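Local atomic coordinates of alanine racemase (Enterococcus faecalis, PDB entry 3E6E), a protein that belongs to the alanine racemase family, whose chains join a TIM-barrel N-terminal domain to a C-terminal domain rich in beta strands. Residues W5-R10 and T281-Y286; T9-D14 and I366-N371; G285-W290 and V312-C317. The protein carries 1 engineered substitution. All coordinates share one frame; numbering follows the deposited sequence.

Contact 1: W5-R10 and T281-Y286; sequences WHRPTR and TVPIGY. With DCS (D-[3-hydroxy-2-methyl-5-phosphonooxymethyl-pyridin-4-ylmethyl]-N,O-cycloserylamide), chain F.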
loop_
_atom_site.group_PDB
_atom_site.type_symbol
_atom_site.label_atom_id
_atom_site.label_comp_id
_atom_site.label_asym_id
_atom_site.label_seq_id
_atom_site.Cartn_x
_atom_site.Cartn_y
_atom_site.Cartn_z
ATOM N N TRP A 5 -8.257 -14.333 -0.257
ATOM C CA TRP A 5 -7.852 -15.725 -0.124
ATOM C C TRP A 5 -8.257 -16.551 -1.354
ATOM O O TRP A 5 -7.733 -17.642 -1.577
ATOM C CB TRP A 5 -8.473 -16.354 1.129
ATOM C CG TRP A 5 -8.008 -15.755 2.405
ATOM C CD1 TRP A 5 -8.635 -14.784 3.146
ATOM C CD2 TRP A 5 -6.813 -16.090 3.108
ATOM N NE1 TRP A 5 -7.895 -14.499 4.277
ATOM C CE2 TRP A 5 -6.772 -15.287 4.276
ATOM C CE3 TRP A 5 -5.766 -16.990 2.865
ATOM C CZ2 TRP A 5 -5.723 -15.362 5.200
ATOM C CZ3 TRP A 5 -4.721 -17.066 3.782
ATOM C CH2 TRP A 5 -4.709 -16.257 4.934
ATOM N N HIS A 6 -9.182 -16.026 -2.153
ATOM C CA HIS A 6 -9.644 -16.746 -3.327
ATOM C C HIS A 6 -8.891 -16.401 -4.598
ATOM O O HIS A 6 -9.397 -16.587 -5.705
ATOM C CB HIS A 6 -11.154 -16.546 -3.498
ATOM C CG HIS A 6 -11.942 -17.087 -2.344
ATOM N ND1 HIS A 6 -12.288 -16.318 -1.253
ATOM C CD2 HIS A 6 -12.327 -18.353 -2.049
ATOM C CE1 HIS A 6 -12.848 -17.086 -0.335
ATOM N NE2 HIS A 6 -12.883 -18.326 -0.791
ATOM N N ARG A 7 -7.664 -15.919 -4.421
ATOM C CA ARG A 7 -6.788 -15.552 -5.521
ATOM C C ARG A 7 -5.435 -16.145 -5.165
ATOM O O ARG A 7 -4.909 -15.900 -4.087
ATOM C CB ARG A 7 -6.685 -14.036 -5.633
ATOM C CG ARG A 7 -5.677 -13.566 -6.664
ATOM C CD ARG A 7 -5.540 -12.048 -6.682
ATOM N NE ARG A 7 -5.057 -11.530 -5.409
ATOM C CZ ARG A 7 -4.620 -10.291 -5.225
ATOM N NH1 ARG A 7 -4.607 -9.440 -6.242
ATOM N NH2 ARG A 7 -4.180 -9.908 -4.030
ATOM N N PRO A 8 -4.849 -16.940 -6.065
ATOM C CA PRO A 8 -3.546 -17.544 -5.776
ATOM C C PRO A 8 -2.376 -16.589 -5.451
ATOM O O PRO A 8 -1.261 -17.044 -5.166
ATOM C CB PRO A 8 -3.283 -18.396 -7.019
ATOM C CG PRO A 8 -3.997 -17.634 -8.104
ATOM C CD PRO A 8 -5.294 -17.259 -7.434
ATOM N N THR A 9 -2.599 -15.281 -5.484
ATOM C CA THR A 9 -1.500 -14.374 -5.182
ATOM C C THR A 9 -1.278 -14.365 -3.677
ATOM O O THR A 9 -2.108 -13.845 -2.928
ATOM C CB THR A 9 -1.798 -12.947 -5.654
ATOM O OG1 THR A 9 -2.131 -12.972 -7.046
ATOM C CG2 THR A 9 -0.577 -12.055 -5.462
ATOM N N ARG A 10 -0.151 -14.929 -3.240
ATOM C CA ARG A 10 0.175 -15.018 -1.814
ATOM C C ARG A 10 1.528 -14.441 -1.392
ATOM O O ARG A 10 2.484 -14.380 -2.179
ATOM C CB ARG A 10 0.126 -16.476 -1.357
ATOM C CG ARG A 10 -1.214 -17.135 -1.561
ATOM C CD ARG A 10 -1.308 -18.444 -0.783
ATOM N NE ARG A 10 -2.678 -18.948 -0.728
ATOM C CZ ARG A 10 -3.745 -18.176 -0.531
ATOM N NH1 ARG A 10 -3.604 -16.864 -0.379
ATOM N NH2 ARG A 10 -4.956 -18.709 -0.482
ATOM N N THR A 281 -0.740 -14.168 -17.899
ATOM C CA THR A 281 -1.376 -13.109 -17.129
ATOM C C THR A 281 -1.396 -13.532 -15.672
ATOM O O THR A 281 -1.857 -14.618 -15.334
ATOM C CB THR A 281 -2.821 -12.836 -17.610
ATOM O OG1 THR A 281 -2.798 -12.417 -18.973
ATOM C CG2 THR A 281 -3.462 -11.721 -16.798
ATOM N N VAL A 282 -0.880 -12.655 -14.819
ATOM C CA VAL A 282 -0.793 -12.908 -13.387
ATOM C C VAL A 282 -1.696 -11.959 -12.588
ATOM O O VAL A 282 -1.640 -10.737 -12.768
ATOM C CB VAL A 282 0.662 -12.742 -12.922
ATOM C CG1 VAL A 282 0.784 -13.101 -11.453
ATOM C CG2 VAL A 282 1.581 -13.610 -13.777
ATOM N N PRO A 283 -2.528 -12.510 -11.689
ATOM C CA PRO A 283 -3.464 -11.761 -10.844
ATOM C C PRO A 283 -2.878 -10.934 -9.686
ATOM O O PRO A 283 -3.301 -11.057 -8.527
ATOM C CB PRO A 283 -4.440 -12.843 -10.374
ATOM C CG PRO A 283 -3.577 -14.037 -10.282
ATOM C CD PRO A 283 -2.758 -13.958 -11.552
ATOM N N ILE A 284 -1.914 -10.079 -10.016
ATOM C CA ILE A 284 -1.280 -9.203 -9.038
ATOM C C ILE A 284 -1.003 -7.890 -9.744
ATOM O O ILE A 284 -0.431 -7.877 -10.837
ATOM C CB ILE A 284 0.041 -9.803 -8.503
ATOM C CG1 ILE A 284 0.609 -8.914 -7.399
ATOM C CG2 ILE A 284 1.042 -9.975 -9.636
ATOM C CD1 ILE A 284 1.922 -9.440 -6.814
ATOM N N GLY A 285 -1.419 -6.787 -9.125
ATOM C CA GLY A 285 -1.231 -5.477 -9.734
ATOM C C GLY A 285 -0.779 -4.399 -8.778
ATOM O O GLY A 285 -0.430 -4.686 -7.638
ATOM N N TYR A 286 -0.806 -3.150 -9.221
ATOM C CA TYR A 286 -0.337 -2.090 -8.363
ATOM C C TYR A 286 -1.207 -1.831 -7.150
ATOM O O TYR A 286 -0.823 -1.086 -6.254
ATOM C CB TYR A 286 -0.095 -0.800 -9.166
ATOM C CG TYR A 286 -1.248 -0.262 -9.973
ATOM C CD1 TYR A 286 -2.296 0.429 -9.361
ATOM C CD2 TYR A 286 -1.238 -0.355 -11.375
ATOM C CE1 TYR A 286 -3.301 1.031 -10.120
ATOM C CE2 TYR A 286 -2.236 0.240 -12.151
ATOM C CZ TYR A 286 -3.262 0.941 -11.521
ATOM O OH TYR A 286 -4.194 1.614 -12.284
HETATM N N1 DCS F . -13.428 -2.799 -16.955
HETATM C C2 DCS F . -12.328 -3.674 -16.701
HETATM C C2A DCS F . -12.279 -5.077 -17.308
HETATM C C3 DCS F . -11.314 -3.187 -15.870
HETATM O O3 DCS F . -10.236 -3.949 -15.570
HETATM C C4 DCS F . -11.431 -1.831 -15.329
HETATM C C4A DCS F . -10.344 -1.309 -14.446
HETATM C C5 DCS F . -12.607 -1.003 -15.651
HETATM C C6 DCS F . -13.565 -1.521 -16.456
HETATM C C5A DCS F . -12.837 0.446 -15.133
HETATM O O4P DCS F . -11.879 1.382 -15.682
HETATM P P DCS F . -11.818 2.971 -15.375
HETATM O O1P DCS F . -13.080 3.557 -15.827
HETATM O O2P DCS F . -11.615 3.172 -13.936
HETATM O O3P DCS F . -10.704 3.519 -16.126
HETATM N N DCS F . -9.088 -1.127 -15.255
HETATM C CA DCS F . -7.947 -0.640 -14.630
HETATM C C DCS F . -6.885 -1.434 -14.110
HETATM O O DCS F . -6.822 -2.791 -14.137
HETATM N ND DCS F . -5.981 -0.640 -13.601
HETATM O OG DCS F . -6.408 0.668 -13.763
HETATM C CB DCS F . -7.603 0.663 -14.389
#

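Contact 2: T9-D14 and I366-N371; sequences TRLHID and IPREYN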
loop_
_atom_site.group_PDB
_atom_site.type_symbol
_atom_site.label_atom_id
_atom_site.label_comp_id
_atom_site.label_asym_id
_atom_site.label_seq_id
_atom_site.Cartn_x
_atom_site.Cartn_y
_atom_site.Cartn_z
ATOM N N THR A 9 -2.599 -15.281 -5.484
ATOM C CA THR A 9 -1.500 -14.374 -5.182
ATOM C C THR A 9 -1.278 -14.365 -3.677
ATOM O O THR A 9 -2.108 -13.845 -2.928
ATOM C CB THR A 9 -1.798 -12.947 -5.654
ATOM O OG1 THR A 9 -2.131 -12.972 -7.046
ATOM C CG2 THR A 9 -0.577 -12.055 -5.462
ATOM N N ARG A 10 -0.151 -14.929 -3.240
ATOM C CA ARG A 10 0.175 -15.018 -1.814
ATOM C C ARG A 10 1.528 -14.441 -1.392
ATOM O O ARG A 10 2.484 -14.380 -2.179
ATOM C CB ARG A 10 0.126 -16.476 -1.357
ATOM C CG ARG A 10 -1.214 -17.135 -1.561
ATOM C CD ARG A 10 -1.308 -18.444 -0.783
ATOM N NE ARG A 10 -2.678 -18.948 -0.728
ATOM C CZ ARG A 10 -3.745 -18.176 -0.531
ATOM N NH1 ARG A 10 -3.604 -16.864 -0.379
ATOM N NH2 ARG A 10 -4.956 -18.709 -0.482
ATOM N N LEU A 11 1.603 -14.050 -0.123
ATOM C CA LEU A 11 2.827 -13.482 0.456
ATOM C C LEU A 11 3.323 -14.430 1.574
ATOM O O LEU A 11 2.849 -14.358 2.699
ATOM C CB LEU A 11 2.494 -12.084 1.009
ATOM C CG LEU A 11 3.501 -10.930 1.071
ATOM C CD1 LEU A 11 4.334 -10.818 -0.199
ATOM C CD2 LEU A 11 2.712 -9.649 1.300
ATOM N N HIS A 12 4.260 -15.324 1.253
ATOM C CA HIS A 12 4.781 -16.293 2.231
ATOM C C HIS A 12 5.833 -15.759 3.182
ATOM O O HIS A 12 6.912 -15.323 2.770
ATOM C CB HIS A 12 5.358 -17.521 1.532
ATOM C CG HIS A 12 4.336 -18.321 0.792
ATOM N ND1 HIS A 12 3.995 -18.062 -0.520
ATOM C CD2 HIS A 12 3.540 -19.342 1.195
ATOM C CE1 HIS A 12 3.031 -18.888 -0.892
ATOM N NE2 HIS A 12 2.737 -19.674 0.131
ATOM N N ILE A 13 5.529 -15.826 4.468
ATOM C CA ILE A 13 6.446 -15.332 5.472
ATOM C C ILE A 13 7.115 -16.489 6.191
ATOM O O ILE A 13 6.475 -17.485 6.509
ATOM C CB ILE A 13 5.688 -14.416 6.434
ATOM C CG1 ILE A 13 5.288 -13.153 5.665
ATOM C CG2 ILE A 13 6.541 -14.092 7.655
ATOM C CD1 ILE A 13 4.245 -12.300 6.322
ATOM N N ASP A 14 8.418 -16.364 6.415
ATOM C CA ASP A 14 9.205 -17.403 7.082
ATOM C C ASP A 14 9.549 -16.930 8.493
ATOM O O ASP A 14 10.537 -16.214 8.698
ATOM C CB ASP A 14 10.487 -17.657 6.282
ATOM C CG ASP A 14 11.315 -18.809 6.828
ATOM O OD1 ASP A 14 12.437 -19.014 6.319
ATOM O OD2 ASP A 14 10.859 -19.518 7.747
ATOM N N ILE A 366 -3.390 -8.882 0.186
ATOM C CA ILE A 366 -2.594 -10.059 -0.103
ATOM C C ILE A 366 -2.466 -10.912 1.149
ATOM O O ILE A 366 -1.892 -10.488 2.149
ATOM C CB ILE A 366 -1.192 -9.712 -0.605
ATOM C CG1 ILE A 366 -1.274 -8.720 -1.764
ATOM C CG2 ILE A 366 -0.503 -10.973 -1.068
ATOM C CD1 ILE A 366 0.052 -8.498 -2.486
ATOM N N PRO A 367 -3.021 -12.130 1.109
ATOM C CA PRO A 367 -2.964 -13.043 2.251
ATOM C C PRO A 367 -1.522 -13.378 2.610
ATOM O O PRO A 367 -0.672 -13.585 1.734
ATOM C CB PRO A 367 -3.737 -14.266 1.755
ATOM C CG PRO A 367 -4.732 -13.667 0.812
ATOM C CD PRO A 367 -3.876 -12.681 0.041
ATOM N N ARG A 368 -1.241 -13.428 3.904
ATOM C CA ARG A 368 0.104 -13.750 4.334
ATOM C C ARG A 368 0.104 -15.123 4.993
ATOM O O ARG A 368 -0.565 -15.332 5.997
ATOM C CB ARG A 368 0.622 -12.650 5.270
ATOM C CG ARG A 368 0.962 -11.349 4.514
ATOM C CD ARG A 368 0.662 -10.110 5.346
ATOM N NE ARG A 368 0.069 -9.029 4.554
ATOM C CZ ARG A 368 0.758 -8.096 3.899
ATOM N NH1 ARG A 368 2.076 -8.082 3.925
ATOM N NH2 ARG A 368 0.128 -7.169 3.208
ATOM N N GLU A 369 0.829 -16.061 4.392
ATOM C CA GLU A 369 0.922 -17.431 4.892
ATOM C C GLU A 369 2.145 -17.589 5.803
ATOM O O GLU A 369 3.236 -17.136 5.467
ATOM C CB GLU A 369 1.030 -18.406 3.708
ATOM C CG GLU A 369 -0.022 -18.217 2.618
ATOM C CD GLU A 369 -1.103 -19.289 2.613
ATOM O OE1 GLU A 369 -2.067 -19.164 1.822
ATOM O OE2 GLU A 369 -0.992 -20.258 3.394
ATOM N N TYR A 370 1.959 -18.240 6.948
ATOM C CA TYR A 370 3.047 -18.453 7.916
ATOM C C TYR A 370 3.304 -19.935 8.167
ATOM O O TYR A 370 2.522 -20.784 7.744
ATOM C CB TYR A 370 2.690 -17.799 9.249
ATOM C CG TYR A 370 2.449 -16.321 9.146
ATOM C CD1 TYR A 370 3.500 -15.449 8.935
ATOM C CD2 TYR A 370 1.168 -15.795 9.230
ATOM C CE1 TYR A 370 3.292 -14.094 8.806
ATOM C CE2 TYR A 370 0.943 -14.433 9.106
ATOM C CZ TYR A 370 2.017 -13.586 8.889
ATOM O OH TYR A 370 1.826 -12.231 8.740
ATOM N N ASN A 371 4.398 -20.247 8.854
ATOM C CA ASN A 371 4.708 -21.638 9.185
ATOM C C ASN A 371 4.839 -21.823 10.696
ATOM O O ASN A 371 4.945 -20.799 11.407
ATOM C CB ASN A 371 5.997 -22.091 8.492
ATOM C CG ASN A 371 5.781 -22.419 7.025
ATOM O OD1 ASN A 371 4.890 -23.204 6.676
ATOM N ND2 ASN A 371 6.598 -21.823 6.154
ATOM O OXT ASN A 371 4.839 -22.987 11.157
#

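Contact 3: G285-W290 and V312-C317; sequences GYADGW and VCMDQC. With DCS (D-[3-hydroxy-2-methyl-5-phosphonooxymethyl-pyridin-4-ylmethyl]-N,O-cycloserylamide), chain F.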
loop_
_atom_site.group_PDB
_atom_site.type_symbol
_atom_site.label_atom_id
_atom_site.label_comp_id
_atom_site.label_asym_id
_atom_site.label_seq_id
_atom_site.Cartn_x
_atom_site.Cartn_y
_atom_site.Cartn_z
ATOM N N GLY A 285 -1.419 -6.787 -9.125
ATOM C CA GLY A 285 -1.231 -5.477 -9.734
ATOM C C GLY A 285 -0.779 -4.399 -8.778
ATOM O O GLY A 285 -0.430 -4.686 -7.638
ATOM N N TYR A 286 -0.806 -3.150 -9.221
ATOM C CA TYR A 286 -0.337 -2.090 -8.363
ATOM C C TYR A 286 -1.207 -1.831 -7.150
ATOM O O TYR A 286 -0.823 -1.086 -6.254
ATOM C CB TYR A 286 -0.095 -0.800 -9.166
ATOM C CG TYR A 286 -1.248 -0.262 -9.973
ATOM C CD1 TYR A 286 -2.296 0.429 -9.361
ATOM C CD2 TYR A 286 -1.238 -0.355 -11.375
ATOM C CE1 TYR A 286 -3.301 1.031 -10.120
ATOM C CE2 TYR A 286 -2.236 0.240 -12.151
ATOM C CZ TYR A 286 -3.262 0.941 -11.521
ATOM O OH TYR A 286 -4.194 1.614 -12.284
ATOM N N ALA A 287 -2.370 -2.461 -7.111
ATOM C CA ALA A 287 -3.268 -2.296 -5.983
ATOM C C ALA A 287 -2.755 -3.211 -4.886
ATOM O O ALA A 287 -3.126 -3.075 -3.727
ATOM C CB ALA A 287 -4.678 -2.683 -6.373
ATOM N N ASP A 288 -1.900 -4.148 -5.273
ATOM C CA ASP A 288 -1.313 -5.104 -4.345
ATOM C C ASP A 288 -0.001 -4.527 -3.842
ATOM O O ASP A 288 0.547 -4.975 -2.819
ATOM C CB ASP A 288 -1.007 -6.424 -5.059
ATOM C CG ASP A 288 -2.248 -7.184 -5.452
ATOM O OD1 ASP A 288 -2.143 -7.986 -6.397
ATOM O OD2 ASP A 288 -3.317 -7.005 -4.820
ATOM N N GLY A 289 0.505 -3.551 -4.597
ATOM C CA GLY A 289 1.767 -2.920 -4.268
ATOM C C GLY A 289 2.857 -3.315 -5.250
ATOM O O GLY A 289 4.045 -3.142 -4.981
ATOM N N TRP A 290 2.442 -3.875 -6.384
ATOM C CA TRP A 290 3.364 -4.280 -7.452
ATOM C C TRP A 290 3.263 -3.081 -8.397
ATOM O O TRP A 290 2.643 -3.147 -9.449
ATOM C CB TRP A 290 2.840 -5.565 -8.107
ATOM C CG TRP A 290 3.801 -6.264 -9.005
ATOM C CD1 TRP A 290 3.721 -6.372 -10.362
ATOM C CD2 TRP A 290 5.004 -6.956 -8.616
ATOM N NE1 TRP A 290 4.798 -7.085 -10.846
ATOM C CE2 TRP A 290 5.600 -7.453 -9.797
ATOM C CE3 TRP A 290 5.635 -7.196 -7.389
ATOM C CZ2 TRP A 290 6.797 -8.178 -9.785
ATOM C CZ3 TRP A 290 6.828 -7.918 -7.379
ATOM C CH2 TRP A 290 7.394 -8.398 -8.571
ATOM N N VAL A 312 1.579 -2.400 -16.072
ATOM C CA VAL A 312 1.122 -3.191 -14.953
ATOM C C VAL A 312 -0.271 -2.656 -14.691
ATOM O O VAL A 312 -0.456 -1.436 -14.624
ATOM C CB VAL A 312 2.038 -2.939 -13.734
ATOM C CG1 VAL A 312 1.428 -3.539 -12.459
ATOM C CG2 VAL A 312 3.407 -3.542 -13.997
ATOM N N CYS A 313 -1.257 -3.543 -14.575
ATOM C CA CYS A 313 -2.629 -3.096 -14.318
ATOM C C CYS A 313 -2.882 -3.036 -12.829
ATOM O O CYS A 313 -2.110 -3.566 -12.044
ATOM C CB CYS A 313 -3.664 -4.059 -14.913
ATOM S SG CYS A 313 -3.707 -4.183 -16.696
ATOM N N MET A 314 -3.984 -2.396 -12.459
ATOM C CA MET A 314 -4.396 -2.281 -11.066
ATOM C C MET A 314 -4.396 -3.684 -10.471
ATOM O O MET A 314 -3.744 -3.933 -9.462
ATOM C CB MET A 314 -5.810 -1.676 -10.991
ATOM C CG MET A 314 -6.331 -1.380 -9.593
ATOM S SD MET A 314 -7.906 -0.420 -9.492
ATOM C CE MET A 314 -7.312 1.192 -9.861
ATOM N N ASP A 315 -5.092 -4.608 -11.132
ATOM C CA ASP A 315 -5.217 -5.986 -10.648
ATOM C C ASP A 315 -4.444 -7.124 -11.297
ATOM O O ASP A 315 -4.544 -8.264 -10.846
ATOM C CB ASP A 315 -6.690 -6.359 -10.595
ATOM C CG ASP A 315 -7.370 -5.783 -9.390
ATOM O OD1 ASP A 315 -6.999 -6.216 -8.284
ATOM O OD2 ASP A 315 -8.252 -4.906 -9.536
ATOM N N GLN A 316 -3.680 -6.844 -12.343
ATOM C CA GLN A 316 -2.892 -7.897 -12.975
ATOM C C GLN A 316 -1.848 -7.344 -13.921
ATOM O O GLN A 316 -1.796 -6.137 -14.185
ATOM C CB GLN A 316 -3.789 -8.864 -13.741
ATOM C CG GLN A 316 -4.629 -8.212 -14.810
ATOM C CD GLN A 316 -6.059 -8.017 -14.370
ATOM O OE1 GLN A 316 -6.343 -7.228 -13.475
ATOM N NE2 GLN A 316 -6.971 -8.748 -14.998
ATOM N N CYS A 317 -0.996 -8.232 -14.414
ATOM C CA CYS A 317 0.035 -7.830 -15.349
ATOM C C CYS A 317 0.411 -8.995 -16.247
ATOM O O CYS A 317 0.300 -10.163 -15.862
ATOM C CB CYS A 317 1.261 -7.279 -14.603
ATOM S SG CYS A 317 2.098 -8.384 -13.456
HETATM N N1 DCS F . -13.428 -2.799 -16.955
HETATM C C2 DCS F . -12.328 -3.674 -16.701
HETATM C C2A DCS F . -12.279 -5.077 -17.308
HETATM C C3 DCS F . -11.314 -3.187 -15.870
HETATM O O3 DCS F . -10.236 -3.949 -15.570
HETATM C C4 DCS F . -11.431 -1.831 -15.329
HETATM C C4A DCS F . -10.344 -1.309 -14.446
HETATM C C5 DCS F . -12.607 -1.003 -15.651
HETATM C C6 DCS F . -13.565 -1.521 -16.456
HETATM C C5A DCS F . -12.837 0.446 -15.133
HETATM O O4P DCS F . -11.879 1.382 -15.682
HETATM P P DCS F . -11.818 2.971 -15.375
HETATM O O1P DCS F . -13.080 3.557 -15.827
HETATM O O2P DCS F . -11.615 3.172 -13.936
HETATM O O3P DCS F . -10.704 3.519 -16.126
HETATM N N DCS F . -9.088 -1.127 -15.255
HETATM C CA DCS F . -7.947 -0.640 -14.630
HETATM C C DCS F . -6.885 -1.434 -14.110
HETATM O O DCS F . -6.822 -2.791 -14.137
HETATM N ND DCS F . -5.981 -0.640 -13.601
HETATM O OG DCS F . -6.408 0.668 -13.763
HETATM C CB DCS F . -7.603 0.663 -14.389
#

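Contact 1: W5-R10 and T281-Y286
Thr9 gives its hydroxyl hydrogen to the carbonyl oxygen of Pro283, with 2.7 Å between OG1 and O. The hydroxyl comes from above the carbonyl plane, at a C=O...OG1 angle of 116°. OG1 has a second hydrogen-bond partner, Ser251 OG on strand 249-259. The torsion of Thr9 (chi1 -55°) sets OG1 beside the backbone N and CG2 anti to it. The methyl thereby packs on Ile284, with CG2 3.8 Å from Ile284 CB, and Thr9 and Ile284 meet nearly perpendicular. Pro283 is the centre of an inverse gamma turn just past the end of strand 277-282, closed by Ile284 N to Val282 O at 2.8 Å. The N-terminal loop thus packs on a turn of the C-terminal beta domain. Arg7 and Pro283 lie alongside each other and run opposite ways, Arg7 CD 3.9 Å from Pro283 CB. A bend at chi3 (62°) turns the guanidinium so that one face meets Thr9 CB. Its charge partner is Asp288. Pro8 adds a looser apolar touch, its CG 4.2 Å from Pro283 CG. In the same loop, His6 ND1 is hydrogen-bonded to Asp69 of the second subunit.

Contact 2: T9-D14 and I366-N371
Leu11 and Arg368 pair in parallel, as do His12 and Glu369. Strand 10-12, near the N-terminus, and strand 368-369, near the C-terminus, are thereby joined in the mixed beta sheet of the C-terminal domain. Three backbone hydrogen bonds hold them. Leu11 N gives to Pro367 O at 3.0 Å, Glu369 N to Leu11 O at 3.1 Å, and Ile13 N to Glu369 O at 2.8 Å.

The side chain of Ile13 runs alongside Tyr370, pointing the same way. Its CB is 3.4 Å from Tyr370 CE1. From there CG2, anti to the backbone N, meets CE1 and CD1 of the same ring. CG1 leaves beside the backbone N (chi1 -68°) and follows CE1 at longer range. CD1, at the tip, comes closest to the ring, 3.2 Å from Tyr370 CE1, and also packs on CB and CG of Arg368. The ring's own hydroxyl is hydrogen-bonded to His46 O.

On the side where Leu11 points, its CD2 lies over one face of the Arg368 guanidinium, 3.1 Å from NH1. Arg368 NH2 is held by Phe362 O. Ile366 reaches the same leucine through its CG2 methyl, which packs on Leu11 CB. On the other side of the sheet, His12 and Glu369 run side by side, with ring and carboxylate planes 26° apart. Glu369 OE1, less surely placed than its neighbours, lies over one face of the Arg10 guanidinium near NE. This is a salt bridge of charge alone, with no N-H pointing at the oxygen. Pro367 meets the same guanidinium at NH1, its CG at the edge in plane and its CB 3.4 Å from Arg10 NH1.

Contact 3: G285-W290 and V312-C317
Two backbone hydrogen bonds join the loops: Tyr286 N to Cys313 O and Ala287 N to Met314 O, each 3.1 Å long. The same two oxygens also take CA-H...O contacts from Gly285, whose CA is 3.1 Å from Cys313 O and 3.0 Å from Met314 O. With no side chain, Gly285 can press this close. Within its own loop, Gly285 O accepts from Asp288 N and Trp290 N, on opposite faces of its plane. The loops follow strands 277-282 and 304-309 of the C-terminal beta domain and help line the ligand pocket at the subunit interface. Of the ring contacts, the main one is CH-pi: Met314 CA sits over the Tyr286 ring, 3.4 Å from its centroid and 10° off the normal. Tyr286 CG lies between the backbone N and the carbonyl carbon (chi1 56°), which carries the ring against Met314. Val312 O lies at the edge of that ring. Cys317 SG makes an oblique sulfur-aromatic contact with Trp290, 4.0 Å from NE1. Among apolar contacts, Met314 CG is 3.8 Å from Ala287 CB, and Val312 CG1 packs near Trp290 CD1. Toward the pocket, Tyr286 OH makes a weak hydrogen bond of 2.8 Å to OG of the bound DCS.

In the fold
Contacts 1 and 2 share Thr9 and Arg10 and reach the same mixed sheet, with centres about 12 Å apart. Contacts 1 and 3 share Gly285 and Tyr286, their centres about 9 Å apart. A salt bridge ties them, with Arg7 NH1 2.9 Å from Asp288 OD1, and Val282 N probably hydrogen-bonds to Cys317 O (2.9 Å). Contact 3 is nested in the loop that contact 2 closes, their centres about 17 Å apart; Ile366 CD1 packs 3.5 Å from Asp288 CB. Contact 1 reaches the DCS pocket through Tyr286, contact 3 also through Cys313, Met314 and Asp315. The second subunit adds Tyr356 and Arg139. The Thr9 side chain of contact 2 is about 13 Å from a bound DCS.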